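Long-range contacts in lipid-transfer protein (Thermomonospora curvata, PDB 6OK1), which is of unknown precise function but belongs to the thiolase-like lipid-transfer proteins, which are built from two related thiolase domains: residues A[19-24]-A[217-222]; A[51-56]-A[107-112]; A[268-273]-A[380-385]. All coordinates share one frame; numbering follows the deposited sequence.

Overall arrangement
All three contacts reach strands that connect edge to edge from one thiolase-like half to the other. Contacts 1 and 2 belong to the N-terminal half, with centres about 14 Å apart, and they touch: Ser22 OG and Asn112 OD1 approach to 2.7 Å, a probable hydrogen bond, while strands 219-228 and 104-112 run side by side. Contact 3, in the C-terminal half, has its centre about 27 Å from that of contact 1 and about 19 Å from that of contact 2. Helix 86-98 packs against both contact 2 and contact 3, consistent with the layered alpha-beta-alpha-beta-alpha thiolase fold. The sodium ion, bound at Val48, Ile70 and Glu72, lies about 8 Å from the side chain of Leu51.

Contact 1 (A[19-24]-A[217-222]); sequences SKNSGR and ESDGGQ
The carbonyl of Glu217 is gripped by Lys20, whose NZ donates to Glu217 O at 2.8 Å, tilted from the carbonyl plane. A bend at the second torsion of the lysine (chi2 -62°) brings its end back toward the other segment although its CB points away; the long chain also lets the ammonium form a cation-pi contact with Trp188. Next comes Ser218, a small residue for a buried place. Its OG is hydrogen-bonded to Tyr344 N and shares a water with Ser19 O and Lys20 NZ, lying 2.8 Å from that water.

Asp219 joins the segments most extensively. It forms a single antiparallel, hydrogen-bonded bridge with Ser19: Asp219 N donates to Ser19 O at 2.9 Å, nearly straight at 177°, and Ser19 N donates to Asp219 O at 2.9 Å. The carboxylate then holds the loop beyond. Asp219 OD2 accepts Ser22 N at 2.9 Å on its anti lone pair and is also hydrogen-bonded to Ser115 OG, while OD1 takes Arg114 N, so three bonds fix the rotation of this buried group. Beside them, Ser22 CB rests on Asp219 CB at 3.9 Å. Ser19 OG and Ser22 OG each accept the backbone N two residues on, two ST turns that shape the loop, and Ser22 OG is also hydrogen-bonded to Asn112 OD1; serine suits both places with its short hydroxyl.

Gly220 has backbone angles that would jam a CB against the preceding carbonyl oxygen. The contact thus stitches the loop after strand 8-15 to the start of strand 219-228 in the N-terminal thiolase domain. From Asp219 the strand runs on through Gly221 and Gln222 between strands 104-112 and 8-15, while Ser22 packs on Leu29 of helix 26-40.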
loop_
_atom_site.group_PDB
_atom_site.type_symbol
_atom_site.label_atom_id
_atom_site.label_comp_id
_atom_site.label_asym_id
_atom_site.label_seq_id
_atom_site.Cartn_x
_atom_site.Cartn_y
_atom_site.Cartn_z
ATOM N N SER A 19 -13.625 13.488 -16.323
ATOM C CA SER A 19 -13.658 13.603 -17.780
ATOM C C SER A 19 -13.101 12.337 -18.410
ATOM O O SER A 19 -12.875 11.323 -17.737
ATOM C CB SER A 19 -12.868 14.838 -18.234
ATOM O OG SER A 19 -11.479 14.582 -18.169
ATOM N N LYS A 20 -12.917 12.385 -19.729
ATOM C CA LYS A 20 -12.229 11.344 -20.468
ATOM C C LYS A 20 -10.858 11.803 -20.946
ATOM O O LYS A 20 -10.185 11.059 -21.669
ATOM C CB LYS A 20 -13.070 10.900 -21.672
ATOM C CG LYS A 20 -14.504 10.560 -21.308
ATOM C CD LYS A 20 -14.564 9.390 -20.333
ATOM C CE LYS A 20 -16.019 9.030 -20.003
ATOM N NZ LYS A 20 -16.145 8.004 -18.930
ATOM N N ASN A 21 -10.445 13.002 -20.570
ATOM C CA ASN A 21 -9.103 13.487 -20.853
ATOM C C ASN A 21 -8.808 14.711 -20.009
ATOM O O ASN A 21 -9.234 15.829 -20.326
ATOM C CB ASN A 21 -8.933 13.821 -22.339
ATOM C CG ASN A 21 -7.577 14.497 -22.629
ATOM O OD1 ASN A 21 -6.576 14.189 -21.992
ATOM N ND2 ASN A 21 -7.564 15.430 -23.573
ATOM N N SER A 22 -8.085 14.501 -18.906
ATOM C CA SER A 22 -7.785 15.604 -18.013
ATOM C C SER A 22 -6.762 16.543 -18.623
ATOM O O SER A 22 -6.680 17.714 -18.221
ATOM C CB SER A 22 -7.245 15.091 -16.689
ATOM O OG SER A 22 -5.894 14.673 -16.842
ATOM N N GLY A 23 -5.950 16.033 -19.544
ATOM C CA GLY A 23 -4.895 16.858 -20.097
ATOM C C GLY A 23 -3.784 17.213 -19.137
ATOM O O GLY A 23 -2.954 18.070 -19.461
ATOM N N ARG A 24 -3.716 16.585 -17.965
ATOM C CA ARG A 24 -2.670 16.936 -17.005
ATOM C C ARG A 24 -2.307 15.699 -16.184
ATOM O O ARG A 24 -2.867 14.618 -16.374
ATOM C CB ARG A 24 -3.098 18.128 -16.159
ATOM C CG ARG A 24 -4.420 17.997 -15.372
ATOM C CD ARG A 24 -5.085 19.365 -15.266
ATOM N NE ARG A 24 -6.165 19.486 -14.283
ATOM C CZ ARG A 24 -7.443 19.173 -14.511
ATOM N NH1 ARG A 24 -7.818 18.688 -15.683
ATOM N NH2 ARG A 24 -8.351 19.352 -13.559
ATOM N N GLU A 217 -14.186 4.043 -17.995
ATOM C CA GLU A 217 -13.099 4.611 -17.221
ATOM C C GLU A 217 -13.134 6.141 -17.258
ATOM O O GLU A 217 -13.731 6.767 -18.144
ATOM C CB GLU A 217 -11.767 4.108 -17.750
ATOM C CG GLU A 217 -11.703 2.577 -17.807
ATOM C CD GLU A 217 -10.356 2.051 -18.164
ATOM O OE1 GLU A 217 -9.880 2.363 -19.278
ATOM O OE2 GLU A 217 -9.777 1.325 -17.323
ATOM N N SER A 218 -12.452 6.741 -16.274
ATOM C CA SER A 218 -12.486 8.171 -16.044
ATOM C C SER A 218 -11.092 8.713 -15.765
ATOM O O SER A 218 -10.208 8.000 -15.280
ATOM C CB SER A 218 -13.366 8.531 -14.848
ATOM O OG SER A 218 -14.700 8.064 -14.987
ATOM N N ASP A 219 -10.926 10.004 -16.062
ATOM C CA ASP A 219 -9.828 10.815 -15.570
ATOM C C ASP A 219 -10.390 11.744 -14.500
ATOM O O ASP A 219 -11.455 12.347 -14.689
ATOM C CB ASP A 219 -9.210 11.688 -16.662
ATOM C CG ASP A 219 -8.421 10.921 -17.715
ATOM O OD1 ASP A 219 -8.322 9.672 -17.702
ATOM O OD2 ASP A 219 -7.857 11.633 -18.583
ATOM N N GLY A 220 -9.685 11.867 -13.389
ATOM C CA GLY A 220 -10.110 12.793 -12.362
ATOM C C GLY A 220 -9.542 12.455 -10.997
ATOM O O GLY A 220 -8.867 11.440 -10.808
ATOM N N GLY A 221 -9.830 13.344 -10.056
ATOM C CA GLY A 221 -9.371 13.189 -8.673
ATOM C C GLY A 221 -10.455 13.563 -7.683
ATOM O O GLY A 221 -11.305 14.414 -7.950
ATOM N N GLN A 222 -10.429 12.884 -6.527
ATOM C CA GLN A 222 -11.393 13.081 -5.450
ATOM C C GLN A 222 -10.654 13.074 -4.122
ATOM O O GLN A 222 -9.804 12.206 -3.887
ATOM C CB GLN A 222 -12.460 11.983 -5.445
ATOM C CG GLN A 222 -13.450 12.059 -4.312
ATOM C CD GLN A 222 -14.496 13.143 -4.523
ATOM O OE1 GLN A 222 -15.291 13.081 -5.465
ATOM N NE2 GLN A 222 -14.528 14.112 -3.615
HETATM O O HOH W 1 -15.334 10.117 -16.706
#

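Contact 2 (A[51-56]-A[107-112])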
loop_
_atom_site.group_PDB
_atom_site.type_symbol
_atom_site.label_atom_id
_atom_site.label_comp_id
_atom_site.label_asym_id
_atom_site.label_seq_id
_atom_site.Cartn_x
_atom_site.Cartn_y
_atom_site.Cartn_z
ATOM N N LEU A 51 -2.283 11.827 5.516
ATOM C CA LEU A 51 -2.704 11.545 4.146
ATOM C C LEU A 51 -2.904 10.047 3.972
ATOM O O LEU A 51 -2.034 9.262 4.355
ATOM C CB LEU A 51 -1.671 12.025 3.119
ATOM C CG LEU A 51 -1.570 13.543 2.912
ATOM C CD1 LEU A 51 -0.433 13.903 1.945
ATOM C CD2 LEU A 51 -2.875 14.150 2.422
ATOM N N VAL A 52 -4.021 9.667 3.358
ATOM C CA VAL A 52 -4.350 8.263 3.100
ATOM C C VAL A 52 -4.735 8.117 1.630
ATOM O O VAL A 52 -5.507 8.917 1.097
ATOM C CB VAL A 52 -5.489 7.765 4.014
ATOM C CG1 VAL A 52 -5.705 6.281 3.805
ATOM C CG2 VAL A 52 -5.171 8.054 5.513
ATOM N N THR A 53 -4.207 7.095 0.960
ATOM C CA THR A 53 -4.659 6.822 -0.408
ATOM C C THR A 53 -4.621 5.314 -0.641
ATOM O O THR A 53 -4.505 4.520 0.301
ATOM C CB THR A 53 -3.851 7.632 -1.437
ATOM O OG1 THR A 53 -4.402 7.452 -2.742
ATOM C CG2 THR A 53 -2.395 7.241 -1.469
ATOM N N PHE A 54 -4.794 4.922 -1.899
ATOM C CA PHE A 54 -4.788 3.530 -2.321
ATOM C C PHE A 54 -3.357 3.060 -2.581
ATOM O O PHE A 54 -2.494 3.844 -2.980
ATOM C CB PHE A 54 -5.565 3.344 -3.628
ATOM C CG PHE A 54 -7.079 3.580 -3.555
ATOM C CD1 PHE A 54 -7.690 4.416 -2.595
ATOM C CD2 PHE A 54 -7.881 2.990 -4.530
ATOM C CE1 PHE A 54 -9.067 4.633 -2.628
ATOM C CE2 PHE A 54 -9.275 3.206 -4.553
ATOM C CZ PHE A 54 -9.851 3.996 -3.600
ATOM N N THR A 55 -3.135 1.748 -2.472
ATOM C CA THR A 55 -1.786 1.234 -2.756
ATOM C C THR A 55 -1.321 1.616 -4.162
ATOM O O THR A 55 -0.138 1.941 -4.368
ATOM C CB THR A 55 -1.729 -0.287 -2.570
ATOM O OG1 THR A 55 -2.849 -0.898 -3.219
ATOM C CG2 THR A 55 -1.816 -0.625 -1.154
ATOM N N ALA A 56 -2.230 1.607 -5.136
ATOM C CA ALA A 56 -1.877 1.807 -6.544
ATOM C C ALA A 56 -1.749 3.271 -6.937
ATOM O O ALA A 56 -1.290 3.550 -8.061
ATOM C CB ALA A 56 -2.907 1.143 -7.481
ATOM N N CYS A 107 -8.002 12.059 2.613
ATOM C CA CYS A 107 -8.068 10.816 1.863
ATOM C C CYS A 107 -8.262 11.171 0.394
ATOM O O CYS A 107 -9.108 12.008 0.083
ATOM C CB CYS A 107 -9.236 9.949 2.345
ATOM S SG CYS A 107 -9.327 9.758 4.129
ATOM N N TYR A 108 -7.482 10.557 -0.509
ATOM C CA TYR A 108 -7.569 10.970 -1.911
ATOM C C TYR A 108 -7.303 9.816 -2.870
ATOM O O TYR A 108 -6.724 8.790 -2.513
ATOM C CB TYR A 108 -6.588 12.121 -2.216
ATOM C CG TYR A 108 -5.117 11.747 -2.090
ATOM C CD1 TYR A 108 -4.468 11.842 -0.881
ATOM C CD2 TYR A 108 -4.381 11.312 -3.187
ATOM C CE1 TYR A 108 -3.123 11.501 -0.765
ATOM C CE2 TYR A 108 -3.040 10.957 -3.067
ATOM C CZ TYR A 108 -2.429 11.069 -1.860
ATOM O OH TYR A 108 -1.120 10.734 -1.705
ATOM N N ARG A 109 -7.735 10.016 -4.116
ATOM C CA ARG A 109 -7.417 9.141 -5.229
ATOM C C ARG A 109 -7.518 9.993 -6.479
ATOM O O ARG A 109 -8.500 10.719 -6.652
ATOM C CB ARG A 109 -8.380 7.943 -5.301
ATOM C CG ARG A 109 -8.017 6.876 -6.321
ATOM C CD ARG A 109 -6.843 6.042 -5.864
ATOM N NE ARG A 109 -6.573 4.939 -6.786
ATOM C CZ ARG A 109 -5.701 4.955 -7.784
ATOM N NH1 ARG A 109 -4.928 6.015 -8.029
ATOM N NH2 ARG A 109 -5.595 3.875 -8.566
ATOM N N ALA A 110 -6.515 9.913 -7.341
ATOM C CA ALA A 110 -6.578 10.629 -8.610
ATOM C C ALA A 110 -5.838 9.859 -9.689
ATOM O O ALA A 110 -4.771 9.292 -9.439
ATOM C CB ALA A 110 -5.990 12.042 -8.478
ATOM N N PHE A 111 -6.407 9.826 -10.892
ATOM C CA PHE A 111 -5.770 9.081 -11.964
ATOM C C PHE A 111 -6.280 9.540 -13.320
ATOM O O PHE A 111 -7.317 10.214 -13.438
ATOM C CB PHE A 111 -5.972 7.559 -11.809
ATOM C CG PHE A 111 -7.379 7.127 -11.457
ATOM C CD1 PHE A 111 -8.487 7.568 -12.172
ATOM C CD2 PHE A 111 -7.579 6.183 -10.452
ATOM C CE1 PHE A 111 -9.780 7.116 -11.864
ATOM C CE2 PHE A 111 -8.860 5.711 -10.141
ATOM C CZ PHE A 111 -9.971 6.193 -10.849
ATOM N N ASN A 112 -5.533 9.147 -14.348
ATOM C CA ASN A 112 -5.962 9.245 -15.735
ATOM C C ASN A 112 -6.227 7.849 -16.284
ATOM O O ASN A 112 -5.486 7.337 -17.110
ATOM C CB ASN A 112 -4.891 9.931 -16.563
ATOM C CG ASN A 112 -4.787 11.395 -16.254
ATOM O OD1 ASN A 112 -5.801 12.091 -16.139
ATOM N ND2 ASN A 112 -3.559 11.879 -16.102
HETATM O O HOH W 2 -3.346 4.121 -10.327
#
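Two neighbouring parallel strands of the N-terminal thiolase domain meet here, 50-54 and 104-112, joined through Val52 and Cys107, whose CA atoms lie 4.7 Å apart. Tyr108 N donates to Val52 O at 3.0 Å, while on the same face of the sheet Val52 CB and Cys107 SG make a modest apolar contact. The strands then splay, the axes of the two short segments 39° apart, and side chains take over from backbone bonds.

Thr53 serves two purposes. With its hydroxyl opposite its own backbone nitrogen (chi1 -174°), OG1 donates to Tyr108 O at 2.7 Å, coming from above the carbonyl plane. Its CB meanwhile sits over one face of the Tyr108 ring, a CH-pi contact of 3.8 Å to the centroid. The two branches of threonine both find use: OG1 binds the carbonyl, and the methyl CG2 lies beside Tyr108 OH at 3.7 Å. The tyrosine OH is hydrogen-bonded to Ser59 O, and Leu51 CD2 touches the ring at CE1.

Arg109 reaches across to Phe54. Its CD lies over the phenyl face, 3.6 Å from the centroid, and its NE comes within 3.3 Å of Phe54 CD2. The ring thus sits near the guanidinium's edge, the two planes 56° apart, while Phe111 CD2 covers a face of the guanidinium. Arg109 NH1 makes a salt bridge with Asp57, and a water links NH2, at 2.9 Å, to Ala56 O. Strand 75-79 flanks strand 50-54 on its other edge; Val52, Phe54 and Cys107 pack on helix 86-98, and Leu51 and Tyr108 on helix 61-68.

Contact 3 (A[268-273]-A[380-385]); sequences PEMGLV and VPTSGL
Glu269 OE2 is gripped by Gln253 NE2 and by a water that donates to it at 2.8 Å; the same water donates to Val380 O at 2.9 Å and so bridges the helix to the residues just before the strand. The other oxygen, OE1, forms a salt bridge with Arg261. Both oxygens of this buried carboxylate are therefore satisfied, and the nearby arginine would probably favour its charged form. The first torsion (chi1 59°) puts Glu269 CG between the backbone N and the carbonyl carbon, against Thr382 CG2 at 3.9 Å, and the bend at chi2 (-88°) then turns the carboxylate off to its partners.

Thr382 takes the packing of both Glu269 and Met270. Met270 folds at its outer torsions and lays its flexible end across the threonine, CE reaching 3.5 Å from Thr382 OG1 and also touching CG2. Threonine suits the place because OG1 bonds to Gly377 O in the same chain while its flank, with CG2, meets the methionine methyl.

One turn on, the two branches of Val273 divide the work: CG2 lies over Ser383 CA, and CG1 presses on the backbone of Gly384, 3.5 Å from its N. The glycine presents bare backbone where a CB would run into that methyl, and the axes of the two short segments come as near as 7.8 Å. Helix 268-281 thus packs on strand 382-388 in the C-terminal thiolase-like half, the strand flanked by strands 240-248 and 371-375. Ser383 and Leu385 turn away from the helix and pack on helix 86-98, while Pro381 touches Phe76 of a second subunit.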
loop_
_atom_site.group_PDB
_atom_site.type_symbol
_atom_site.label_atom_id
_atom_site.label_comp_id
_atom_site.label_asym_id
_atom_site.label_seq_id
_atom_site.Cartn_x
_atom_site.Cartn_y
_atom_site.Cartn_z
ATOM N N PRO A 268 -19.796 -12.433 1.028
ATOM C CA PRO A 268 -19.645 -12.567 2.485
ATOM C C PRO A 268 -18.820 -11.460 3.096
ATOM O O PRO A 268 -19.070 -11.045 4.237
ATOM C CB PRO A 268 -18.945 -13.919 2.632
ATOM C CG PRO A 268 -19.197 -14.642 1.364
ATOM C CD PRO A 268 -19.432 -13.657 0.297
ATOM N N GLU A 269 -17.823 -10.975 2.361
ATOM C CA GLU A 269 -16.990 -9.915 2.904
ATOM C C GLU A 269 -17.766 -8.609 3.048
ATOM O O GLU A 269 -17.466 -7.809 3.948
ATOM C CB GLU A 269 -15.730 -9.757 2.033
ATOM C CG GLU A 269 -15.960 -9.412 0.557
ATOM C CD GLU A 269 -16.139 -10.600 -0.383
ATOM O OE1 GLU A 269 -16.562 -11.696 0.060
ATOM O OE2 GLU A 269 -15.834 -10.451 -1.614
ATOM N N MET A 270 -18.793 -8.383 2.220
ATOM C CA MET A 270 -19.645 -7.218 2.425
ATOM C C MET A 270 -20.616 -7.445 3.573
ATOM O O MET A 270 -20.943 -6.493 4.288
ATOM C CB MET A 270 -20.422 -6.869 1.141
ATOM C CG MET A 270 -21.089 -5.486 1.171
ATOM S SD MET A 270 -19.847 -4.160 1.239
ATOM C CE MET A 270 -19.225 -4.161 -0.455
ATOM N N GLY A 271 -21.066 -8.680 3.783
ATOM C CA GLY A 271 -21.832 -8.971 4.984
ATOM C C GLY A 271 -21.051 -8.656 6.245
ATOM O O GLY A 271 -21.604 -8.128 7.217
ATOM N N LEU A 272 -19.749 -8.953 6.235
ATOM C CA LEU A 272 -18.899 -8.693 7.391
ATOM C C LEU A 272 -18.719 -7.199 7.610
ATOM O O LEU A 272 -18.733 -6.726 8.753
ATOM C CB LEU A 272 -17.552 -9.388 7.175
ATOM C CG LEU A 272 -16.443 -9.096 8.160
ATOM C CD1 LEU A 272 -16.871 -9.558 9.517
ATOM C CD2 LEU A 272 -15.207 -9.879 7.699
ATOM N N VAL A 273 -18.527 -6.435 6.527
ATOM C CA VAL A 273 -18.559 -4.973 6.631
ATOM C C VAL A 273 -19.855 -4.505 7.267
ATOM O O VAL A 273 -19.852 -3.715 8.218
ATOM C CB VAL A 273 -18.383 -4.342 5.240
ATOM C CG1 VAL A 273 -18.784 -2.889 5.233
ATOM C CG2 VAL A 273 -16.927 -4.514 4.802
ATOM N N VAL A 380 -13.729 -7.897 -4.097
ATOM C CA VAL A 380 -12.402 -7.752 -3.498
ATOM C C VAL A 380 -12.588 -7.549 -1.999
ATOM O O VAL A 380 -13.668 -7.178 -1.535
ATOM C CB VAL A 380 -11.636 -6.544 -4.096
ATOM C CG1 VAL A 380 -11.112 -6.828 -5.487
ATOM C CG2 VAL A 380 -12.520 -5.286 -4.093
ATOM N N PRO A 381 -11.525 -7.719 -1.227
ATOM C CA PRO A 381 -11.542 -7.152 0.128
ATOM C C PRO A 381 -12.053 -5.730 0.056
ATOM O O PRO A 381 -11.600 -4.927 -0.776
ATOM C CB PRO A 381 -10.075 -7.201 0.539
ATOM C CG PRO A 381 -9.508 -8.303 -0.228
ATOM C CD PRO A 381 -10.225 -8.290 -1.571
ATOM N N THR A 382 -12.988 -5.409 0.942
ATOM C CA THR A 382 -13.808 -4.236 0.741
ATOM C C THR A 382 -13.980 -3.487 2.055
ATOM O O THR A 382 -13.287 -3.737 3.052
ATOM C CB THR A 382 -15.126 -4.656 0.052
ATOM O OG1 THR A 382 -15.837 -3.494 -0.381
ATOM C CG2 THR A 382 -16.025 -5.509 0.940
ATOM N N SER A 383 -14.883 -2.522 2.027
ATOM C CA SER A 383 -15.084 -1.598 3.140
ATOM C C SER A 383 -16.424 -0.895 2.989
ATOM O O SER A 383 -17.080 -0.969 1.950
ATOM C CB SER A 383 -13.916 -0.584 3.227
ATOM O OG SER A 383 -13.680 0.069 1.988
ATOM N N GLY A 384 -16.829 -0.202 4.054
ATOM C CA GLY A 384 -18.081 0.531 4.054
ATOM C C GLY A 384 -18.044 1.622 5.094
ATOM O O GLY A 384 -17.192 1.625 5.993
ATOM N N LEU A 385 -19.009 2.532 4.981
ATOM C CA LEU A 385 -19.207 3.586 5.967
ATOM C C LEU A 385 -20.683 3.714 6.260
ATOM O O LEU A 385 -21.519 3.484 5.391
ATOM C CB LEU A 385 -18.748 4.957 5.484
ATOM C CG LEU A 385 -17.283 5.052 5.057
ATOM C CD1 LEU A 385 -17.090 6.300 4.261
ATOM C CD2 LEU A 385 -16.354 4.992 6.254
HETATM O O HOH W 3 -16.404 -7.757 -2.229
#